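Local coordinates for protein CofB (Escherichia coli, PDB 5AX6) that serves as a minor pilin subunit of the type IVb pilus CFA/III and probably takes part in the assembly of that pilus, at residues I15-G20 with E111-L116; I75-G78 with S82-I85; S360-T365 with G417-D422. All blocks are in the same frame, centred on the assembly; numbering follows the deposited sequence.

Interaction 1 (I15-G20 with E111-L116)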
loop_
_atom_site.group_PDB
_atom_site.type_symbol
_atom_site.label_atom_id
_atom_site.label_comp_id
_atom_site.label_asym_id
_atom_site.label_seq_id
_atom_site.Cartn_x
_atom_site.Cartn_y
_atom_site.Cartn_z
ATOM N N ILE A 15 11.422 -12.798 31.395
ATOM C CA ILE A 15 11.731 -12.496 30.002
ATOM C C ILE A 15 11.365 -11.057 29.631
ATOM O O ILE A 15 12.058 -10.414 28.841
ATOM C CB ILE A 15 11.005 -13.456 29.050
ATOM C CG1 ILE A 15 11.661 -14.835 29.088
ATOM C CG2 ILE A 15 10.972 -12.897 27.633
ATOM C CD1 ILE A 15 13.144 -14.801 29.345
ATOM N N SER A 16 10.282 -10.538 30.194
ATOM C CA SER A 16 9.911 -9.157 29.906
ATOM C C SER A 16 10.972 -8.188 30.405
ATOM O O SER A 16 11.308 -7.223 29.710
ATOM C CB SER A 16 8.566 -8.796 30.527
ATOM O OG SER A 16 8.195 -7.490 30.120
ATOM N N GLU A 17 11.487 -8.441 31.604
ATOM C CA GLU A 17 12.554 -7.631 32.181
ATOM C C GLU A 17 13.790 -7.715 31.293
ATOM O O GLU A 17 14.380 -6.704 30.917
ATOM C CB GLU A 17 12.897 -8.104 33.602
ATOM C CG GLU A 17 11.786 -7.940 34.638
ATOM C CD GLU A 17 11.688 -6.524 35.194
ATOM O OE1 GLU A 17 12.386 -6.216 36.193
ATOM O OE2 GLU A 17 10.904 -5.720 34.640
ATOM N N ILE A 18 14.175 -8.943 30.974
ATOM C CA ILE A 18 15.351 -9.204 30.140
ATOM C C ILE A 18 15.240 -8.511 28.782
ATOM O O ILE A 18 16.156 -7.799 28.374
ATOM C CB ILE A 18 15.549 -10.725 29.973
ATOM C CG1 ILE A 18 16.107 -11.319 31.278
ATOM C CG2 ILE A 18 16.450 -11.039 28.793
ATOM C CD1 ILE A 18 15.989 -12.837 31.348
ATOM N N ALA A 19 14.109 -8.679 28.098
ATOM C CA ALA A 19 13.945 -8.095 26.768
ATOM C C ALA A 19 14.030 -6.574 26.815
ATOM O O ALA A 19 14.585 -5.939 25.912
ATOM C CB ALA A 19 12.607 -8.523 26.146
ATOM N N GLY A 20 13.463 -5.986 27.862
ATOM C CA GLY A 20 13.493 -4.540 28.009
ATOM C C GLY A 20 14.886 -3.991 28.243
ATOM O O GLY A 20 15.274 -2.979 27.645
ATOM N N GLU A 111 7.533 -0.080 38.204
ATOM C CA GLU A 111 7.474 -0.992 39.328
ATOM C C GLU A 111 7.883 -2.375 38.854
ATOM O O GLU A 111 7.360 -2.862 37.855
ATOM C CB GLU A 111 6.054 -0.995 39.905
ATOM C CG GLU A 111 5.846 -1.896 41.093
ATOM C CD GLU A 111 4.436 -1.753 41.655
ATOM O OE1 GLU A 111 3.708 -0.832 41.214
ATOM O OE2 GLU A 111 4.073 -2.560 42.533
ATOM N N GLU A 112 8.826 -3.005 39.548
ATOM C CA GLU A 112 9.167 -4.380 39.211
ATOM C C GLU A 112 7.917 -5.233 39.287
ATOM O O GLU A 112 7.132 -5.083 40.223
ATOM C CB GLU A 112 10.238 -4.933 40.150
ATOM C CG GLU A 112 10.672 -6.366 39.802
ATOM C CD GLU A 112 11.643 -6.950 40.814
ATOM O OE1 GLU A 112 12.861 -7.004 40.513
ATOM O OE2 GLU A 112 11.184 -7.349 41.910
ATOM N N PRO A 113 7.715 -6.111 38.291
ATOM C CA PRO A 113 6.603 -7.068 38.277
ATOM C C PRO A 113 6.420 -7.753 39.631
ATOM O O PRO A 113 7.361 -8.327 40.179
ATOM C CB PRO A 113 7.021 -8.063 37.197
ATOM C CG PRO A 113 7.761 -7.201 36.202
ATOM C CD PRO A 113 8.500 -6.161 37.042
ATOM N N ALA A 114 5.202 -7.661 40.157
ATOM C CA ALA A 114 4.875 -8.129 41.501
ATOM C C ALA A 114 5.303 -9.569 41.759
ATOM O O ALA A 114 5.816 -9.887 42.830
ATOM C CB ALA A 114 3.372 -7.981 41.746
ATOM N N ILE A 115 5.099 -10.429 40.769
ATOM C CA ILE A 115 5.387 -11.851 40.921
ATOM C C ILE A 115 6.865 -12.081 41.258
ATOM O O ILE A 115 7.216 -13.049 41.933
ATOM C CB ILE A 115 4.993 -12.634 39.637
ATOM C CG1 ILE A 115 4.931 -14.142 39.901
ATOM C CG2 ILE A 115 5.916 -12.302 38.475
ATOM C CD1 ILE A 115 3.655 -14.592 40.565
ATOM N N LEU A 116 7.727 -11.164 40.830
ATOM C CA LEU A 116 9.166 -11.336 41.021
ATOM C C LEU A 116 9.664 -10.858 42.388
ATOM O O LEU A 116 10.857 -10.952 42.689
ATOM C CB LEU A 116 9.925 -10.611 39.904
ATOM C CG LEU A 116 9.599 -11.069 38.477
ATOM C CD1 LEU A 116 10.390 -10.265 37.445
ATOM C CD2 LEU A 116 9.889 -12.556 38.316
HETATM O O HOH W 1 13.598 -7.877 38.109
#
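E17 reaches from helix 4-25, the N-terminal helix of the type IV pilin fold, to meet P113 and L116 on the loop that leads to strand 121-130. Its CG lies beside the backbone N (chi1 -65°), and a bend at chi2 turns the carboxylate toward the proline. P113 comes from the opposite direction and sets its ring carbons against the acid group, E17 OE2 standing 3.4 Å from P113 CD. The aliphatic base of E17 serves a different neighbour: it slides past L116, with E17 CG 3.9 Å from L116 CD1, so the long glutamate chain offers carbon to the leucine and charge farther out. L116 also packs on A13 and L14 of the same helix.

E112 crosses E17 at about a right angle, and the two carboxylate planes stand 83° apart. Two acids so close are probably tolerable because R84 makes a salt bridge to E17 OE1. Replacing E17 by an alanine is likely to leave R84 without its counter-charge and to open a gap beside P113. Between the acids sits one water, which donates to E17 OE1 at 2.8 Å and to E112 OE1 at 2.7 Å.

Interaction 2 (I75-G78 with S82-I85)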
loop_
_atom_site.group_PDB
_atom_site.type_symbol
_atom_site.label_atom_id
_atom_site.label_comp_id
_atom_site.label_asym_id
_atom_site.label_seq_id
_atom_site.Cartn_x
_atom_site.Cartn_y
_atom_site.Cartn_z
ATOM N N ILE A 75 26.587 -5.378 37.463
ATOM C CA ILE A 75 25.532 -4.513 37.970
ATOM C C ILE A 75 24.650 -5.309 38.926
ATOM O O ILE A 75 24.009 -6.282 38.531
ATOM C CB ILE A 75 24.696 -3.938 36.814
ATOM C CG1 ILE A 75 25.574 -3.005 35.973
ATOM C CG2 ILE A 75 23.466 -3.179 37.337
ATOM C CD1 ILE A 75 24.856 -2.477 34.721
ATOM N N ASN A 76 24.629 -4.916 40.190
ATOM C CA ASN A 76 23.799 -5.626 41.151
ATOM C C ASN A 76 22.340 -5.295 40.867
ATOM O O ASN A 76 22.020 -4.165 40.497
ATOM C CB ASN A 76 24.188 -5.253 42.585
ATOM C CG ASN A 76 23.775 -6.302 43.590
ATOM O OD1 ASN A 76 23.101 -7.279 43.251
ATOM N ND2 ASN A 76 24.169 -6.105 44.839
ATOM N N TRP A 77 21.455 -6.275 41.003
ATOM C CA TRP A 77 20.053 -6.074 40.635
ATOM C C TRP A 77 19.114 -6.566 41.736
ATOM O O TRP A 77 19.489 -7.422 42.534
ATOM C CB TRP A 77 19.744 -6.805 39.323
ATOM C CG TRP A 77 18.406 -6.450 38.684
ATOM C CD1 TRP A 77 17.255 -7.178 38.737
ATOM C CD2 TRP A 77 18.123 -5.309 37.863
ATOM N NE1 TRP A 77 16.263 -6.552 38.017
ATOM C CE2 TRP A 77 16.772 -5.398 37.470
ATOM C CE3 TRP A 77 18.874 -4.201 37.440
ATOM C CZ2 TRP A 77 16.154 -4.433 36.670
ATOM C CZ3 TRP A 77 18.260 -3.245 36.640
ATOM C CH2 TRP A 77 16.915 -3.368 36.266
ATOM N N GLY A 78 17.897 -6.024 41.769
ATOM C CA GLY A 78 16.859 -6.515 42.663
ATOM C C GLY A 78 16.803 -5.821 44.016
ATOM O O GLY A 78 17.289 -4.695 44.174
ATOM N N SER A 82 19.520 0.127 44.120
ATOM C CA SER A 82 18.785 1.274 43.596
ATOM C C SER A 82 18.810 1.255 42.079
ATOM O O SER A 82 18.267 2.145 41.412
ATOM C CB SER A 82 19.389 2.578 44.118
ATOM O OG SER A 82 19.466 2.565 45.532
ATOM N N THR A 83 19.418 0.204 41.545
ATOM C CA THR A 83 19.750 0.125 40.128
ATOM C C THR A 83 18.568 0.347 39.197
ATOM O O THR A 83 18.735 0.905 38.113
ATOM C CB THR A 83 20.384 -1.234 39.815
ATOM O OG1 THR A 83 21.585 -1.351 40.587
ATOM C CG2 THR A 83 20.741 -1.323 38.328
ATOM N N ARG A 84 17.370 -0.067 39.610
ATOM C CA ARG A 84 16.227 0.043 38.708
ATOM C C ARG A 84 15.938 1.483 38.298
ATOM O O ARG A 84 15.460 1.731 37.184
ATOM C CB ARG A 84 14.966 -0.583 39.330
ATOM C CG ARG A 84 13.898 -0.864 38.274
ATOM C CD ARG A 84 12.609 -1.482 38.838
ATOM N NE ARG A 84 11.705 -1.869 37.751
ATOM C CZ ARG A 84 11.732 -3.049 37.146
ATOM N NH1 ARG A 84 12.604 -3.973 37.537
ATOM N NH2 ARG A 84 10.888 -3.309 36.157
ATOM N N ILE A 85 16.232 2.442 39.169
ATOM C CA ILE A 85 15.906 3.832 38.851
ATOM C C ILE A 85 16.658 4.349 37.630
ATOM O O ILE A 85 16.162 5.220 36.924
ATOM C CB ILE A 85 16.173 4.777 40.047
ATOM C CG1 ILE A 85 17.665 5.022 40.236
ATOM C CG2 ILE A 85 15.525 4.219 41.328
ATOM C CD1 ILE A 85 17.973 6.134 41.220
#
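The hydroxyl of T83 donates to the main-chain carbonyl of N76, T83 OG1 lying 2.8 Å from N76 O. The approach is nearly end-on, with a C=O...donor angle of 159°, and the donor is tilted somewhat from the carbonyl plane. A threonine suits the place because its two branches do different work. With chi1 at -61°, OG1 lies beside its own backbone N and faces the carbonyl, while CG2, anti to that N, turns to the hydrophobic side chains. There the methyl meets I75 and W77 together. T83 CG2 is 3.4 Å from I75 CG2, tighter than ordinary van der Waals contact, and 3.5 Å from W77 CE3, at the benzene end of the indole. The threonine crosses the tryptophan at about a right angle and reaches its ring obliquely.

Strand 75-76 is an outermost strand, within this chain, of the pilin domain's antiparallel sheet; the backbone of I75 bonds to I126, and that of W77, just past the strand, to D124. The chain then turns back, so that T83 closes on the strand it has just left. G78 lies in this turn with a positive phi, and a side chain there would jam against the carbonyl O of W77.

Farther along the indole, R84 runs out extended from CG to NE and brings R84 NH1 to 3.7 Å from W77 CZ2, the guanidinium plane 57° from the ring plane. Its charge is spent mainly elsewhere: NH1 pairs with E17, NH2 bonds to P109 O, and NE bonds weakly to C110 O. These partners fix the rotation of the guanidinium group, which meets the buried indole obliquely, through NH1.

Interaction 3 (S360-T365 with G417-D422)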
loop_
_atom_site.group_PDB
_atom_site.type_symbol
_atom_site.label_atom_id
_atom_site.label_comp_id
_atom_site.label_asym_id
_atom_site.label_seq_id
_atom_site.Cartn_x
_atom_site.Cartn_y
_atom_site.Cartn_z
ATOM N N SER A 360 -48.337 -3.632 -41.390
ATOM C CA SER A 360 -48.515 -5.073 -41.219
ATOM C C SER A 360 -47.809 -5.570 -39.964
ATOM O O SER A 360 -48.312 -6.455 -39.273
ATOM C CB SER A 360 -48.013 -5.842 -42.447
ATOM O OG SER A 360 -46.614 -5.713 -42.609
ATOM N N ASP A 361 -46.647 -4.996 -39.670
ATOM C CA ASP A 361 -45.910 -5.361 -38.465
ATOM C C ASP A 361 -46.493 -4.674 -37.234
ATOM O O ASP A 361 -46.616 -5.288 -36.174
ATOM C CB ASP A 361 -44.428 -5.004 -38.610
ATOM C CG ASP A 361 -43.715 -5.878 -39.631
ATOM O OD1 ASP A 361 -44.072 -7.071 -39.751
ATOM O OD2 ASP A 361 -42.798 -5.369 -40.312
ATOM N N LEU A 362 -46.854 -3.406 -37.399
ATOM C CA LEU A 362 -47.289 -2.545 -36.298
ATOM C C LEU A 362 -48.655 -2.894 -35.723
ATOM O O LEU A 362 -48.836 -2.898 -34.505
ATOM C CB LEU A 362 -47.324 -1.080 -36.756
ATOM C CG LEU A 362 -46.077 -0.202 -36.672
ATOM C CD1 LEU A 362 -46.338 1.134 -37.355
ATOM C CD2 LEU A 362 -45.674 0.015 -35.218
ATOM N N VAL A 363 -49.633 -3.149 -36.590
ATOM C CA VAL A 363 -50.998 -3.255 -36.105
ATOM C C VAL A 363 -51.317 -4.669 -35.653
ATOM O O VAL A 363 -51.148 -5.630 -36.407
ATOM C CB VAL A 363 -52.030 -2.822 -37.172
ATOM C CG1 VAL A 363 -53.445 -3.065 -36.659
ATOM C CG2 VAL A 363 -51.836 -1.363 -37.537
ATOM N N ILE A 364 -51.755 -4.792 -34.407
ATOM C CA ILE A 364 -52.272 -6.056 -33.903
ATOM C C ILE A 364 -53.745 -6.136 -34.277
ATOM O O ILE A 364 -54.577 -5.468 -33.664
ATOM C CB ILE A 364 -52.104 -6.169 -32.384
ATOM C CG1 ILE A 364 -50.623 -6.094 -32.011
ATOM C CG2 ILE A 364 -52.699 -7.472 -31.869
ATOM C CD1 ILE A 364 -50.396 -6.054 -30.514
ATOM N N THR A 365 -54.075 -6.942 -35.280
ATOM C CA THR A 365 -55.414 -6.863 -35.879
ATOM C C THR A 365 -56.552 -7.412 -35.010
ATOM O O THR A 365 -57.691 -6.952 -35.125
ATOM C CB THR A 365 -55.458 -7.575 -37.249
ATOM O OG1 THR A 365 -54.815 -8.849 -37.151
ATOM C CG2 THR A 365 -54.738 -6.739 -38.293
ATOM N N GLY A 417 -50.678 5.676 -46.266
ATOM C CA GLY A 417 -50.808 4.533 -45.377
ATOM C C GLY A 417 -49.522 4.198 -44.645
ATOM O O GLY A 417 -49.290 3.048 -44.267
ATOM N N LYS A 418 -48.686 5.210 -44.442
ATOM C CA LYS A 418 -47.403 5.025 -43.775
ATOM C C LYS A 418 -47.365 5.719 -42.416
ATOM O O LYS A 418 -48.114 6.659 -42.171
ATOM C CB LYS A 418 -46.274 5.553 -44.658
ATOM C CG LYS A 418 -46.146 4.827 -45.990
ATOM C CD LYS A 418 -45.003 5.394 -46.817
ATOM C CE LYS A 418 -44.651 4.485 -47.988
ATOM N NZ LYS A 418 -43.469 4.996 -48.743
ATOM N N TYR A 419 -46.483 5.249 -41.538
ATOM C CA TYR A 419 -46.286 5.883 -40.238
ATOM C C TYR A 419 -44.977 6.668 -40.280
ATOM O O TYR A 419 -43.905 6.092 -40.474
ATOM C CB TYR A 419 -46.283 4.838 -39.113
ATOM C CG TYR A 419 -47.605 4.100 -38.976
ATOM C CD1 TYR A 419 -48.593 4.552 -38.105
ATOM C CD2 TYR A 419 -47.869 2.966 -39.732
ATOM C CE1 TYR A 419 -49.798 3.887 -37.986
ATOM C CE2 TYR A 419 -49.073 2.300 -39.626
ATOM C CZ TYR A 419 -50.034 2.764 -38.752
ATOM O OH TYR A 419 -51.236 2.101 -38.642
ATOM N N GLN A 420 -45.071 7.984 -40.123
ATOM C CA GLN A 420 -43.909 8.850 -40.313
ATOM C C GLN A 420 -43.112 9.095 -39.021
ATOM O O GLN A 420 -41.909 9.324 -39.074
ATOM C CB GLN A 420 -44.338 10.191 -40.917
ATOM C CG GLN A 420 -44.921 10.087 -42.330
ATOM C CD GLN A 420 -44.021 9.317 -43.291
ATOM O OE1 GLN A 420 -42.793 9.327 -43.167
ATOM N NE2 GLN A 420 -44.636 8.639 -44.254
ATOM N N ALA A 421 -43.772 9.039 -37.869
ATOM C CA ALA A 421 -43.070 9.271 -36.601
ATOM C C ALA A 421 -42.014 8.190 -36.368
ATOM O O ALA A 421 -42.256 7.007 -36.602
ATOM C CB ALA A 421 -44.063 9.326 -35.447
ATOM N N ASP A 422 -40.831 8.599 -35.918
ATOM C CA ASP A 422 -39.704 7.684 -35.805
ATOM C C ASP A 422 -38.744 8.197 -34.728
ATOM O O ASP A 422 -38.171 9.280 -34.862
ATOM C CB ASP A 422 -38.993 7.553 -37.164
ATOM C CG ASP A 422 -37.939 6.461 -37.184
ATOM O OD1 ASP A 422 -37.386 6.109 -36.119
ATOM O OD2 ASP A 422 -37.647 5.950 -38.290
#
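The backbones of L362 and Y419 approach to 9.4 Å between CA atoms, just where V363 leaves the helical conformation of the short helix 359-362, and the two side chains fill the distance. The contact lies in the C-terminal domain of CofB, a region built largely of antiparallel strands. It joins the end of this helix to the irregular loop between strands 398-409 and 438-448. From the helix end onward the chain is tied to strand 468-473, with main-chain bonds between L362 and L473 and between I364 and V471.

L362 and Y419 slide past each other in opposite directions, and the leucine lays one methyl over a face of the tyrosine ring. This is a CH-pi contact: L362 CD1 is 3.7 Å from the centroid of the Y419 ring and 25° off the ring normal. The methyl is displaced toward the rim on the CD2 side, where L362 CD1 comes to 3.4 Å from Y419 CD2 and 3.6 Å from Y419 CG. A leucine suits this place because its branched end can put a single methyl on the ring, and the flat tyrosine gives it a broad apolar surface. The tyrosine also meets the ring of Y472, the two planes nearly perpendicular, and its side chain touches D411 and K413.

The loop carrying Y419 is held by polar bonds along its main chain: K476 NZ bonds to Y419 O, while the carboxylates of D414 and D411 accept from K418 N and A421 N respectively. V363 crosses the far end of the tyrosine at about a right angle. Its chi1 of 175° sends CG1 anti to the backbone N and leaves CG2 beside that N, where V363 CG2 lies 3.7 Å from Y419 OH.

In the fold
Interactions 1 and 2 form one continuous patch of the pilin domain, their centres 13 Å apart. The 75-78 and 82-85 segments both fall between the two halves of interaction 1 in the sequence, and R84 carries the turn after the edge strand onto helix 4-25 and the 111-116 loop. R84 is the joint: its NH1 lies 2.6 Å from E17 OE1 in a salt bridge, and its CZ packs 3.6 Å from E112 CA. Interaction 3 stands apart in the C-terminal domain, beyond the centre of the chain, with centres about 94 Å from interaction 1 and about 104 Å from interaction 2. The three thus sample both ends of a very elongated subunit.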